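Side-chain contacts in 2-c-methyl-d-erythritol 4-phosphate cytidylyltransferase (Streptococcus pneumoniae, PDB 2VSH), which catalyses the transfer of the cytidylyl group of CTP to D-ribitol 5-phosphate, giving the CDP-ribitol used for teichoic acid precursors: residues A[2-7]-A[95-100]; A[39-44]-A[110-115]; A[60-65]-A[77-82]; A[85-90]-A[181-186]. One frame throughout, in Å; residues are numbered along the deposited sequence.

Contacts 1, 2 and 3 each set a helix against one mixed sheet, while contact 4 joins two helices. Strands 3-9 and 108-113 are neighbours in that sheet, and this ties contact 1 to contact 2: Tyr4 O lies 2.7 Å from Val110 N, a probable hydrogen bond. Contacts 1 and 4 share helix 86-100, with centres about 15 Å apart. Contact 3 belongs to the edge strand 77-81 and reaches contact 1 through Ala96 and Thr80. The probable CTP site includes residues 85-89 of contact 4 and Ser114 of contact 2. A salt bridge of 3.0 Å from Arg86 NH2 to Asp113 OD1 links these two contacts.

Contact 1: A[2-7]-A[95-100]. With CA (calcium ion), chain C.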
loop_
_atom_site.group_PDB
_atom_site.type_symbol
_atom_site.label_atom_id
_atom_site.label_comp_id
_atom_site.label_asym_id
_atom_site.label_seq_id
_atom_site.Cartn_x
_atom_site.Cartn_y
_atom_site.Cartn_z
ATOM N N MET A 2 -33.100 -7.234 9.112
ATOM C CA MET A 2 -32.033 -7.198 10.109
ATOM C C MET A 2 -30.712 -6.720 9.523
ATOM O O MET A 2 -30.448 -6.914 8.338
ATOM C CB MET A 2 -31.837 -8.579 10.729
ATOM C CG MET A 2 -33.060 -9.177 11.399
ATOM S SD MET A 2 -33.499 -8.293 12.909
ATOM C CE MET A 2 -34.128 -9.659 13.861
ATOM N N ILE A 3 -29.882 -6.108 10.368
ATOM C CA ILE A 3 -28.519 -5.765 10.010
ATOM C C ILE A 3 -27.602 -6.382 11.065
ATOM O O ILE A 3 -27.782 -6.164 12.269
ATOM C CB ILE A 3 -28.277 -4.233 9.959
ATOM C CG1 ILE A 3 -29.229 -3.555 8.976
ATOM C CG2 ILE A 3 -26.837 -3.947 9.577
ATOM C CD1 ILE A 3 -29.362 -2.045 9.183
ATOM N N TYR A 4 -26.640 -7.171 10.603
ATOM C CA TYR A 4 -25.678 -7.829 11.480
ATOM C C TYR A 4 -24.283 -7.296 11.212
ATOM O O TYR A 4 -23.985 -6.832 10.102
ATOM C CB TYR A 4 -25.715 -9.345 11.247
ATOM C CG TYR A 4 -27.080 -9.954 11.553
ATOM C CD1 TYR A 4 -28.040 -10.118 10.551
ATOM C CD2 TYR A 4 -27.415 -10.318 12.847
ATOM C CE1 TYR A 4 -29.314 -10.674 10.841
ATOM C CE2 TYR A 4 -28.660 -10.857 13.146
ATOM C CZ TYR A 4 -29.604 -11.035 12.141
ATOM O OH TYR A 4 -30.832 -11.559 12.456
ATOM N N ALA A 5 -23.425 -7.342 12.228
ATOM C CA ALA A 5 -22.003 -7.159 11.996
ATOM C C ALA A 5 -21.391 -8.544 11.872
ATOM O O ALA A 5 -21.747 -9.461 12.636
ATOM C CB ALA A 5 -21.339 -6.368 13.120
ATOM N N GLY A 6 -20.493 -8.689 10.892
ATOM C CA GLY A 6 -19.734 -9.925 10.656
ATOM C C GLY A 6 -18.248 -9.655 10.815
ATOM O O GLY A 6 -17.580 -9.204 9.878
ATOM N N ILE A 7 -17.720 -9.959 11.999
ATOM C CA ILE A 7 -16.320 -9.663 12.323
ATOM C C ILE A 7 -15.414 -10.855 11.972
ATOM O O ILE A 7 -15.560 -11.963 12.535
ATOM C CB ILE A 7 -16.167 -9.229 13.816
ATOM C CG1 ILE A 7 -17.142 -8.080 14.162
ATOM C CG2 ILE A 7 -14.715 -8.880 14.152
ATOM C CD1 ILE A 7 -17.004 -6.797 13.308
ATOM N N GLU A 95 -24.239 -18.428 8.260
ATOM C CA GLU A 95 -24.886 -19.627 8.802
ATOM C C GLU A 95 -25.282 -19.446 10.271
ATOM O O GLU A 95 -26.389 -19.824 10.666
ATOM C CB GLU A 95 -24.013 -20.875 8.596
ATOM C CG GLU A 95 -23.981 -21.335 7.139
ATOM C CD GLU A 95 -23.048 -22.506 6.884
ATOM O OE1 GLU A 95 -23.290 -23.218 5.904
ATOM O OE2 GLU A 95 -22.077 -22.721 7.652
ATOM N N ALA A 96 -24.379 -18.872 11.066
ATOM C CA ALA A 96 -24.640 -18.571 12.483
ATOM C C ALA A 96 -25.789 -17.565 12.639
ATOM O O ALA A 96 -26.650 -17.714 13.504
ATOM C CB ALA A 96 -23.376 -18.042 13.151
ATOM N N ILE A 97 -25.788 -16.544 11.786
ATOM C CA ILE A 97 -26.893 -15.593 11.706
ATOM C C ILE A 97 -28.224 -16.293 11.406
ATOM O O ILE A 97 -29.239 -16.037 12.076
ATOM C CB ILE A 97 -26.624 -14.527 10.620
ATOM C CG1 ILE A 97 -25.506 -13.579 11.053
ATOM C CG2 ILE A 97 -27.909 -13.744 10.299
ATOM C CD1 ILE A 97 -25.008 -12.646 9.949
ATOM N N ASP A 98 -28.214 -17.177 10.401
ATOM C CA ASP A 98 -29.417 -17.916 9.983
ATOM C C ASP A 98 -29.934 -18.794 11.131
ATOM O O ASP A 98 -31.131 -18.960 11.297
ATOM C CB ASP A 98 -29.081 -18.749 8.734
ATOM C CG ASP A 98 -30.291 -19.338 8.055
ATOM O OD1 ASP A 98 -31.316 -18.642 7.868
ATOM O OD2 ASP A 98 -30.208 -20.518 7.647
ATOM N N ALA A 99 -29.020 -19.337 11.931
ATOM C CA ALA A 99 -29.391 -20.172 13.080
ATOM C C ALA A 99 -30.006 -19.322 14.208
ATOM O O ALA A 99 -30.909 -19.789 14.908
ATOM C CB ALA A 99 -28.186 -20.949 13.590
ATOM N N TYR A 100 -29.529 -18.084 14.357
ATOM C CA TYR A 100 -30.107 -17.129 15.303
ATOM C C TYR A 100 -31.553 -16.772 14.909
ATOM O O TYR A 100 -32.481 -16.920 15.717
ATOM C CB TYR A 100 -29.214 -15.856 15.441
ATOM C CG TYR A 100 -29.957 -14.703 16.100
ATOM C CD1 TYR A 100 -30.364 -14.789 17.437
ATOM C CD2 TYR A 100 -30.289 -13.553 15.379
ATOM C CE1 TYR A 100 -31.090 -13.760 18.038
ATOM C CE2 TYR A 100 -31.015 -12.512 15.974
ATOM C CZ TYR A 100 -31.406 -12.624 17.303
ATOM O OH TYR A 100 -32.124 -11.610 17.909
HETATM CA CA CA C . -32.305 -20.493 6.318
HETATM O O HOH W 1 -31.055 -19.250 4.617
HETATM O O HOH W 2 -33.517 -21.314 8.293
#
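Tyr4 and Ile97 form the tight part of this contact, where strand 3-9 of the central sheet of a GT-A-type nucleotidyltransferase fold meets helix 86-100. The two side chains run past each other in opposite directions. Ile97 CG2 sits over one face of the Tyr4 ring, 3.6 Å from its centroid and 20° off the normal, a CH-pi contact. It is displaced toward the rim, and its nearest ring atom is Tyr4 CE1 at 3.4 Å. The other branch reaches back to the root of the tyrosine: Ile97 CD1 is 3.6 Å from Tyr4 CB. Ile97 also packs on Val51 of the next strand. Tyr4 and Ile97 are both buried.

The outer side is looser. Tyr100 is partly exposed, and its CG stands opposite the backbone N across the CA-CB bond (chi1 164°). The ring thus reaches the outer end of Tyr4. Its edge is met in plane by Tyr4 OH, with Tyr100 CD2 at 3.6 Å. The hydroxyl of Tyr100 is hydrogen-bonded to Glu48. Asp98 points away from the strand and holds a calcium ion with both carboxylate oxygens. Two waters also bind the metal. The calcium lies 2.6 Å from Asp98 OD1 and 2.5 Å from Asp98 OD2.

Contact 2: A[39-44]-A[110-115]; sequences EKFVLE and VTHDSV
Phe41 reaches from helix 33-42 to Val110 and His112 on strand 108-113. Its CB points toward the strand. A first torsion of -77° swings CG to the side of the backbone N and sends the ring down to the sheet. Strand 3-9 also packs on the ring, with Ala5 CB against Phe41 CD1 and Ile7 CD1 against Phe41 CE2. The atoms that meet strand 108-113 are CE1, CZ and CE2. Phe41 CE1 meets Val110 CG1 at 3.9 Å, and this methyl lies at the ring edge, near its plane. At the tip, Phe41 CZ is 3.9 Å from His112 CB. On the other flank, Phe41 CE2 lies 3.9 Å from His112 CD2, which is also in the plane of the phenylalanine ring.

The two rings are neither stacked nor edge-to-face. Their planes make 51°, and their centroids are 5.8 Å apart. His112 NE2 is hydrogen-bonded to the backbone O of Arg116, a second hold on the imidazole beyond the Phe41 packing. Val110 and His112 are two apart on the strand, so both point to the helix, while Thr111 between them points away. Ile124 of helix 121-133 also packs on Phe41. Phe41, Val110 and His112 are all buried. His112 lies two residues before Ser114, which probably binds CTP. This is the helix-on-sheet core of the GT-A-type alpha/beta fold.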
loop_
_atom_site.group_PDB
_atom_site.type_symbol
_atom_site.label_atom_id
_atom_site.label_comp_id
_atom_site.label_asym_id
_atom_site.label_seq_id
_atom_site.Cartn_x
_atom_site.Cartn_y
_atom_site.Cartn_z
ATOM N N GLU A 39 -16.229 -3.325 20.041
ATOM C CA GLU A 39 -16.694 -2.091 20.706
ATOM C C GLU A 39 -17.282 -1.055 19.758
ATOM O O GLU A 39 -18.294 -0.452 20.070
ATOM C CB GLU A 39 -15.556 -1.417 21.481
ATOM C CG GLU A 39 -15.423 -1.890 22.919
ATOM C CD GLU A 39 -14.186 -1.327 23.604
ATOM O OE1 GLU A 39 -13.541 -0.417 23.031
ATOM O OE2 GLU A 39 -13.856 -1.797 24.717
ATOM N N LYS A 40 -16.633 -0.847 18.614
ATOM C CA LYS A 40 -17.093 0.122 17.626
ATOM C C LYS A 40 -18.458 -0.232 17.049
ATOM O O LYS A 40 -19.147 0.656 16.545
ATOM C CB LYS A 40 -16.084 0.275 16.477
ATOM C CG LYS A 40 -14.684 0.755 16.852
ATOM C CD LYS A 40 -14.698 2.136 17.480
ATOM C CE LYS A 40 -13.300 2.689 17.556
ATOM N NZ LYS A 40 -12.460 1.934 18.537
ATOM N N PHE A 41 -18.841 -1.516 17.116
ATOM C CA PHE A 41 -20.136 -1.993 16.579
ATOM C C PHE A 41 -21.279 -2.083 17.605
ATOM O O PHE A 41 -22.454 -2.012 17.228
ATOM C CB PHE A 41 -19.984 -3.356 15.892
ATOM C CG PHE A 41 -19.375 -3.289 14.515
ATOM C CD1 PHE A 41 -20.187 -3.186 13.388
ATOM C CD2 PHE A 41 -17.986 -3.327 14.343
ATOM C CE1 PHE A 41 -19.636 -3.136 12.107
ATOM C CE2 PHE A 41 -17.414 -3.275 13.057
ATOM C CZ PHE A 41 -18.242 -3.178 11.938
ATOM N N VAL A 42 -20.934 -2.251 18.881
ATOM C CA VAL A 42 -21.931 -2.357 19.969
ATOM C C VAL A 42 -22.798 -1.117 20.178
ATOM O O VAL A 42 -23.932 -1.240 20.647
ATOM C CB VAL A 42 -21.325 -2.784 21.361
ATOM C CG1 VAL A 42 -20.519 -4.073 21.256
ATOM C CG2 VAL A 42 -20.515 -1.652 22.020
ATOM N N LEU A 43 -22.280 0.070 19.876
ATOM C CA LEU A 43 -23.078 1.278 20.085
ATOM C C LEU A 43 -24.091 1.520 19.001
ATOM O O LEU A 43 -25.083 2.224 19.225
ATOM C CB LEU A 43 -22.212 2.532 20.204
ATOM C CG LEU A 43 -21.600 2.914 21.533
ATOM C CD1 LEU A 43 -20.899 4.238 21.312
ATOM C CD2 LEU A 43 -22.664 3.028 22.616
ATOM N N GLU A 44 -23.835 0.960 17.825
ATOM C CA GLU A 44 -24.687 1.223 16.671
ATOM C C GLU A 44 -26.090 0.667 16.908
ATOM O O GLU A 44 -26.273 -0.555 16.936
ATOM C CB GLU A 44 -24.056 0.658 15.386
ATOM C CG GLU A 44 -24.958 0.765 14.144
ATOM C CD GLU A 44 -25.514 2.154 13.944
ATOM O OE1 GLU A 44 -26.725 2.278 13.685
ATOM O OE2 GLU A 44 -24.741 3.126 14.070
ATOM N N VAL A 110 -22.756 -6.505 7.687
ATOM C CA VAL A 110 -21.624 -5.585 7.569
ATOM C C VAL A 110 -20.366 -6.351 7.983
ATOM O O VAL A 110 -20.107 -6.519 9.177
ATOM C CB VAL A 110 -21.823 -4.297 8.444
ATOM C CG1 VAL A 110 -20.631 -3.329 8.296
ATOM C CG2 VAL A 110 -23.113 -3.558 8.072
ATOM N N THR A 111 -19.599 -6.838 6.996
ATOM C CA THR A 111 -18.380 -7.599 7.256
ATOM C C THR A 111 -17.170 -6.683 7.439
ATOM O O THR A 111 -17.045 -5.665 6.759
ATOM C CB THR A 111 -18.063 -8.675 6.158
ATOM O OG1 THR A 111 -17.645 -8.034 4.942
ATOM C CG2 THR A 111 -19.273 -9.584 5.898
ATOM N N HIS A 112 -16.285 -7.045 8.376
ATOM C CA HIS A 112 -15.184 -6.163 8.748
ATOM C C HIS A 112 -14.049 -6.964 9.389
ATOM O O HIS A 112 -14.303 -7.879 10.178
ATOM C CB HIS A 112 -15.690 -5.067 9.716
ATOM C CG HIS A 112 -14.666 -4.023 10.041
ATOM N ND1 HIS A 112 -14.202 -3.121 9.106
ATOM C CD2 HIS A 112 -14.003 -3.749 11.193
ATOM C CE1 HIS A 112 -13.311 -2.323 9.675
ATOM N NE2 HIS A 112 -13.160 -2.694 10.936
ATOM N N ASP A 113 -12.811 -6.618 9.044
ATOM C CA ASP A 113 -11.608 -7.254 9.614
ATOM C C ASP A 113 -11.518 -7.013 11.114
ATOM O O ASP A 113 -11.659 -5.874 11.552
ATOM C CB ASP A 113 -10.345 -6.645 8.997
ATOM C CG ASP A 113 -10.183 -6.962 7.523
ATOM O OD1 ASP A 113 -10.653 -8.027 7.067
ATOM O OD2 ASP A 113 -9.560 -6.142 6.821
ATOM N N SER A 114 -11.204 -8.053 11.889
ATOM C CA SER A 114 -10.979 -7.891 13.338
ATOM C C SER A 114 -9.833 -6.947 13.659
ATOM O O SER A 114 -9.863 -6.279 14.690
ATOM C CB SER A 114 -10.703 -9.230 14.013
ATOM O OG SER A 114 -9.515 -9.778 13.488
ATOM N N VAL A 115 -8.824 -6.914 12.783
ATOM C CA VAL A 115 -7.615 -6.099 13.005
ATOM C C VAL A 115 -7.698 -4.686 12.427
ATOM O O VAL A 115 -6.679 -4.010 12.215
ATOM C CB VAL A 115 -6.345 -6.801 12.497
ATOM C CG1 VAL A 115 -6.000 -7.991 13.400
ATOM C CG2 VAL A 115 -6.498 -7.205 10.999
#

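Contact 3: A[60-65]-A[77-82]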
loop_
_atom_site.group_PDB
_atom_site.type_symbol
_atom_site.label_atom_id
_atom_site.label_comp_id
_atom_site.label_asym_id
_atom_site.label_seq_id
_atom_site.Cartn_x
_atom_site.Cartn_y
_atom_site.Cartn_z
ATOM N N SER A 60 -13.300 -20.484 22.383
ATOM C CA SER A 60 -13.527 -20.287 23.822
ATOM C C SER A 60 -12.681 -19.126 24.368
ATOM O O SER A 60 -13.103 -18.428 25.290
ATOM C CB SER A 60 -13.321 -21.566 24.629
ATOM O OG SER A 60 -11.959 -21.912 24.725
ATOM N N HIS A 61 -11.507 -18.914 23.784
ATOM C CA HIS A 61 -10.673 -17.779 24.162
ATOM C C HIS A 61 -11.383 -16.464 23.826
ATOM O O HIS A 61 -11.483 -15.575 24.673
ATOM C CB HIS A 61 -9.297 -17.844 23.497
ATOM C CG HIS A 61 -8.449 -16.648 23.780
ATOM N ND1 HIS A 61 -7.810 -16.459 24.984
ATOM C CD2 HIS A 61 -8.171 -15.558 23.029
ATOM C CE1 HIS A 61 -7.158 -15.309 24.957
ATOM N NE2 HIS A 61 -7.362 -14.741 23.781
ATOM N N ALA A 62 -11.883 -16.348 22.601
ATOM C CA ALA A 62 -12.703 -15.203 22.209
ATOM C C ALA A 62 -13.901 -14.986 23.150
ATOM O O ALA A 62 -14.236 -13.850 23.449
ATOM C CB ALA A 62 -13.167 -15.336 20.757
ATOM N N GLU A 63 -14.539 -16.071 23.594
ATOM C CA GLU A 63 -15.652 -15.993 24.551
ATOM C C GLU A 63 -15.198 -15.491 25.930
ATOM O O GLU A 63 -15.908 -14.706 26.565
ATOM C CB GLU A 63 -16.399 -17.336 24.654
ATOM C CG GLU A 63 -17.071 -17.728 23.337
ATOM C CD GLU A 63 -17.781 -19.071 23.360
ATOM O OE1 GLU A 63 -17.270 -20.038 23.975
ATOM O OE2 GLU A 63 -18.867 -19.157 22.732
ATOM N N ASP A 64 -14.019 -15.924 26.384
ATOM C CA ASP A 64 -13.423 -15.392 27.610
ATOM C C ASP A 64 -13.233 -13.868 27.516
ATOM O O ASP A 64 -13.559 -13.135 28.453
ATOM C CB ASP A 64 -12.063 -16.059 27.920
ATOM C CG ASP A 64 -12.190 -17.516 28.353
ATOM O OD1 ASP A 64 -13.326 -17.988 28.553
ATOM O OD2 ASP A 64 -11.137 -18.196 28.503
ATOM N N LEU A 65 -12.703 -13.406 26.386
ATOM C CA LEU A 65 -12.444 -11.977 26.160
ATOM C C LEU A 65 -13.723 -11.128 26.241
ATOM O O LEU A 65 -13.728 -10.049 26.846
ATOM C CB LEU A 65 -11.764 -11.779 24.808
ATOM C CG LEU A 65 -10.243 -11.614 24.667
ATOM C CD1 LEU A 65 -9.389 -12.138 25.840
ATOM C CD2 LEU A 65 -9.778 -12.176 23.334
ATOM N N ILE A 77 -23.409 -10.504 21.234
ATOM C CA ILE A 77 -22.254 -11.031 20.519
ATOM C C ILE A 77 -22.364 -12.545 20.373
ATOM O O ILE A 77 -22.671 -13.234 21.339
ATOM C CB ILE A 77 -20.933 -10.644 21.217
ATOM C CG1 ILE A 77 -20.806 -9.111 21.253
ATOM C CG2 ILE A 77 -19.735 -11.292 20.500
ATOM C CD1 ILE A 77 -19.900 -8.553 22.323
ATOM N N ILE A 78 -22.148 -13.037 19.153
ATOM C CA ILE A 78 -22.096 -14.472 18.868
ATOM C C ILE A 78 -20.699 -14.784 18.347
ATOM O O ILE A 78 -20.284 -14.245 17.324
ATOM C CB ILE A 78 -23.197 -14.922 17.841
ATOM C CG1 ILE A 78 -24.599 -14.759 18.442
ATOM C CG2 ILE A 78 -22.984 -16.366 17.401
ATOM C CD1 ILE A 78 -25.759 -14.799 17.407
ATOM N N ILE A 79 -19.965 -15.612 19.091
ATOM C CA ILE A 79 -18.706 -16.187 18.608
ATOM C C ILE A 79 -18.990 -17.484 17.852
ATOM O O ILE A 79 -19.681 -18.371 18.364
ATOM C CB ILE A 79 -17.697 -16.465 19.764
ATOM C CG1 ILE A 79 -17.532 -15.231 20.669
ATOM C CG2 ILE A 79 -16.329 -16.912 19.199
ATOM C CD1 ILE A 79 -16.923 -13.977 19.980
ATOM N N THR A 80 -18.461 -17.597 16.637
ATOM C CA THR A 80 -18.635 -18.823 15.846
ATOM C C THR A 80 -17.335 -19.233 15.157
ATOM O O THR A 80 -16.419 -18.417 15.009
ATOM C CB THR A 80 -19.832 -18.720 14.844
ATOM O OG1 THR A 80 -20.201 -20.029 14.385
ATOM C CG2 THR A 80 -19.504 -17.809 13.648
ATOM N N LYS A 81 -17.242 -20.506 14.786
ATOM C CA LYS A 81 -16.076 -21.021 14.091
ATOM C C LYS A 81 -15.968 -20.441 12.685
ATOM O O LYS A 81 -16.882 -20.590 11.876
ATOM C CB LYS A 81 -16.115 -22.549 14.038
ATOM C CG LYS A 81 -14.845 -23.180 13.514
ATOM C CD LYS A 81 -14.916 -24.693 13.577
ATOM C CE LYS A 81 -13.748 -25.310 12.817
ATOM N NZ LYS A 81 -13.715 -26.797 12.918
ATOM N N GLY A 82 -14.856 -19.759 12.420
ATOM C CA GLY A 82 -14.548 -19.267 11.083
ATOM C C GLY A 82 -14.026 -20.381 10.178
ATOM O O GLY A 82 -14.059 -21.564 10.531
HETATM O O HOH W 3 -20.843 -16.542 21.611
#
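Ile79 on strand 77-81 overlaps Ala62 and Glu63 of helix 59-69. Its two branches divide the work. CG2 meets the methyl of Ala62, with Ile79 CG2 at 3.9 Å from Ala62 CB. Ala62 CB is also 4.1 Å from Ile79 CD1, so the alanine touches the ends of both branches. Ile79 CG1 instead faces the aliphatic part of the glutamate, 3.7 Å from Glu63 CG.

The side chains of Glu63 and Ile79 lie alongside each other and run opposite ways. The glutamate chain is extended beyond CG (chi2 178°), which carries the carboxylate along the isoleucine, with Glu63 OE2 still near Ile79 CB, on the exposed side of the contact. There a water bridges the segments. It accepts from Ile79 N at 2.8 Å and donates a weak, long bond to Glu63 OE2 at 3.5 Å. The backbone N of the strand therefore has a partner, although the carboxylate holds the water loosely.

Ala62 is the buried end of the contact and also packs on Val54. Ile79 in turn touches Val52 of the same neighbouring strand and Val59 of the helix. Strand 50-54, helix 59-69 and strand 77-81 form a beta-alpha-beta unit, and this contact packs its connecting helix onto its second strand, at the edge of the central sheet.

Contact 4: A[85-90]-A[181-186]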
loop_
_atom_site.group_PDB
_atom_site.type_symbol
_atom_site.label_atom_id
_atom_site.label_comp_id
_atom_site.label_asym_id
_atom_site.label_seq_id
_atom_site.Cartn_x
_atom_site.Cartn_y
_atom_site.Cartn_z
ATOM N N ASP A 85 -10.399 -19.481 4.910
ATOM C CA ASP A 85 -10.131 -18.224 4.221
ATOM C C ASP A 85 -11.256 -17.254 4.551
ATOM O O ASP A 85 -12.262 -17.668 5.136
ATOM C CB ASP A 85 -9.960 -18.448 2.701
ATOM C CG ASP A 85 -11.155 -19.143 2.050
ATOM O OD1 ASP A 85 -12.312 -18.834 2.371
ATOM O OD2 ASP A 85 -10.930 -19.998 1.177
ATOM N N ARG A 86 -11.103 -15.975 4.211
ATOM C CA ARG A 86 -12.111 -15.006 4.601
ATOM C C ARG A 86 -13.532 -15.334 4.113
ATOM O O ARG A 86 -14.477 -15.168 4.872
ATOM C CB ARG A 86 -11.723 -13.553 4.268
ATOM C CG ARG A 86 -11.268 -13.279 2.832
ATOM C CD ARG A 86 -10.755 -11.821 2.641
ATOM N NE ARG A 86 -11.648 -10.841 3.276
ATOM C CZ ARG A 86 -11.316 -10.036 4.283
ATOM N NH1 ARG A 86 -10.076 -10.044 4.781
ATOM N NH2 ARG A 86 -12.231 -9.201 4.784
ATOM N N ASN A 87 -13.684 -15.796 2.865
ATOM C CA ASN A 87 -15.032 -16.049 2.326
ATOM C C ASN A 87 -15.720 -17.241 3.003
ATOM O O ASN A 87 -16.932 -17.259 3.155
ATOM C CB ASN A 87 -14.989 -16.249 0.804
ATOM C CG ASN A 87 -14.867 -14.939 0.043
ATOM O OD1 ASN A 87 -15.333 -13.893 0.494
ATOM N ND2 ASN A 87 -14.221 -14.991 -1.111
ATOM N N THR A 88 -14.934 -18.236 3.402
ATOM C CA THR A 88 -15.471 -19.363 4.160
ATOM C C THR A 88 -15.914 -18.863 5.538
ATOM O O THR A 88 -16.888 -19.342 6.083
ATOM C CB THR A 88 -14.449 -20.520 4.283
ATOM O OG1 THR A 88 -13.952 -20.847 2.983
ATOM C CG2 THR A 88 -15.116 -21.785 4.852
ATOM N N SER A 89 -15.192 -17.896 6.088
ATOM C CA SER A 89 -15.569 -17.309 7.374
ATOM C C SER A 89 -16.859 -16.518 7.220
ATOM O O SER A 89 -17.754 -16.610 8.067
ATOM C CB SER A 89 -14.449 -16.427 7.937
ATOM O OG SER A 89 -13.347 -17.225 8.321
ATOM N N ILE A 90 -16.979 -15.766 6.131
ATOM C CA ILE A 90 -18.241 -15.041 5.861
ATOM C C ILE A 90 -19.440 -16.000 5.780
ATOM O O ILE A 90 -20.462 -15.774 6.429
ATOM C CB ILE A 90 -18.146 -14.125 4.622
ATOM C CG1 ILE A 90 -17.114 -13.009 4.883
ATOM C CG2 ILE A 90 -19.510 -13.503 4.321
ATOM C CD1 ILE A 90 -16.659 -12.238 3.654
ATOM N N ASP A 181 -25.834 -17.170 -2.336
ATOM C CA ASP A 181 -26.138 -17.559 -3.701
ATOM C C ASP A 181 -24.945 -17.449 -4.665
ATOM O O ASP A 181 -24.659 -18.385 -5.404
ATOM C CB ASP A 181 -27.345 -16.762 -4.217
ATOM C CG ASP A 181 -28.637 -17.143 -3.506
ATOM O OD1 ASP A 181 -28.650 -18.208 -2.844
ATOM O OD2 ASP A 181 -29.635 -16.394 -3.605
ATOM N N LEU A 182 -24.255 -16.313 -4.647
ATOM C CA LEU A 182 -23.142 -16.080 -5.568
ATOM C C LEU A 182 -21.917 -16.925 -5.235
ATOM O O LEU A 182 -21.291 -17.495 -6.125
ATOM C CB LEU A 182 -22.750 -14.605 -5.563
ATOM C CG LEU A 182 -23.767 -13.619 -6.119
ATOM C CD1 LEU A 182 -23.130 -12.257 -6.085
ATOM C CD2 LEU A 182 -24.202 -14.009 -7.550
ATOM N N TYR A 183 -21.569 -16.977 -3.950
ATOM C CA TYR A 183 -20.444 -17.780 -3.482
ATOM C C TYR A 183 -20.678 -19.251 -3.755
ATOM O O TYR A 183 -19.750 -19.969 -4.129
ATOM C CB TYR A 183 -20.243 -17.545 -1.991
ATOM C CG TYR A 183 -19.098 -18.311 -1.364
ATOM C CD1 TYR A 183 -17.775 -17.991 -1.656
ATOM C CD2 TYR A 183 -19.344 -19.344 -0.461
ATOM C CE1 TYR A 183 -16.727 -18.688 -1.069
ATOM C CE2 TYR A 183 -18.290 -20.042 0.136
ATOM C CZ TYR A 183 -16.996 -19.711 -0.177
ATOM O OH TYR A 183 -15.961 -20.405 0.415
ATOM N N GLY A 184 -21.930 -19.687 -3.580
ATOM C CA GLY A 184 -22.322 -21.070 -3.798
ATOM C C GLY A 184 -22.182 -21.516 -5.235
ATOM O O GLY A 184 -22.092 -22.705 -5.497
ATOM N N SER A 185 -22.165 -20.556 -6.163
ATOM C CA SER A 185 -22.103 -20.850 -7.596
ATOM C C SER A 185 -20.667 -21.023 -8.100
ATOM O O SER A 185 -20.452 -21.226 -9.298
ATOM C CB SER A 185 -22.798 -19.742 -8.396
ATOM O OG SER A 185 -21.948 -18.607 -8.494
ATOM N N LEU A 186 -19.692 -20.958 -7.196
ATOM C CA LEU A 186 -18.282 -20.979 -7.582
ATOM C C LEU A 186 -17.662 -22.350 -7.387
ATOM O O LEU A 186 -17.962 -23.034 -6.426
ATOM C CB LEU A 186 -17.480 -19.933 -6.784
ATOM C CG LEU A 186 -17.874 -18.452 -6.921
ATOM C CD1 LEU A 186 -17.082 -17.579 -5.962
ATOM C CD2 LEU A 186 -17.742 -17.952 -8.366
HETATM O O HOH W 4 -13.710 -19.568 -0.178
#
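Tyr183 points from helix 176-184 at the first turn of helix 86-100. A chi1 of -180° stretches the ring away from its own backbone N, toward Asn87 and Thr88. Asn87 meets it near the far end: Asn87 CB is 3.5 Å from Tyr183 CE1. The backbone O of Asn87 stands 4.1 Å above one face of the Tyr183 ring, offset toward the rim. Thr88 and Tyr183 approach at a slant, with Thr88 OG1 3.3 Å from Tyr183 OH. Outside this pair of segments, Lys191 makes a cation-pi contact with the tyrosine.

A water lies at the edge of the tyrosine ring, in its plane. It is 2.5 Å from Tyr183 OH and donates to Asp85 OD1 at 3.0 Å. Asp85 is the N-cap of helix 86-100. Its OD1 takes the capping bond from Thr88 N at 2.9 Å (N-H...acceptor angle 156°), met nearly end-on to the C-O bond. The hydroxyl Thr88 OG1 donates to the same oxygen, Asp85 OD1, at 2.7 Å, from above the carboxylate plane.

Three donors thus converge on Asp85 OD1: an amide, a hydroxyl and a water. Together they fix the position and rotation of the carboxylate. Asp85, Asn87 and Thr88 probably belong to the CTP site. The shared water ties Tyr183 OH to the N-cap oxygen, so the tyrosine is a second-shell neighbour of a turn that probably binds CTP.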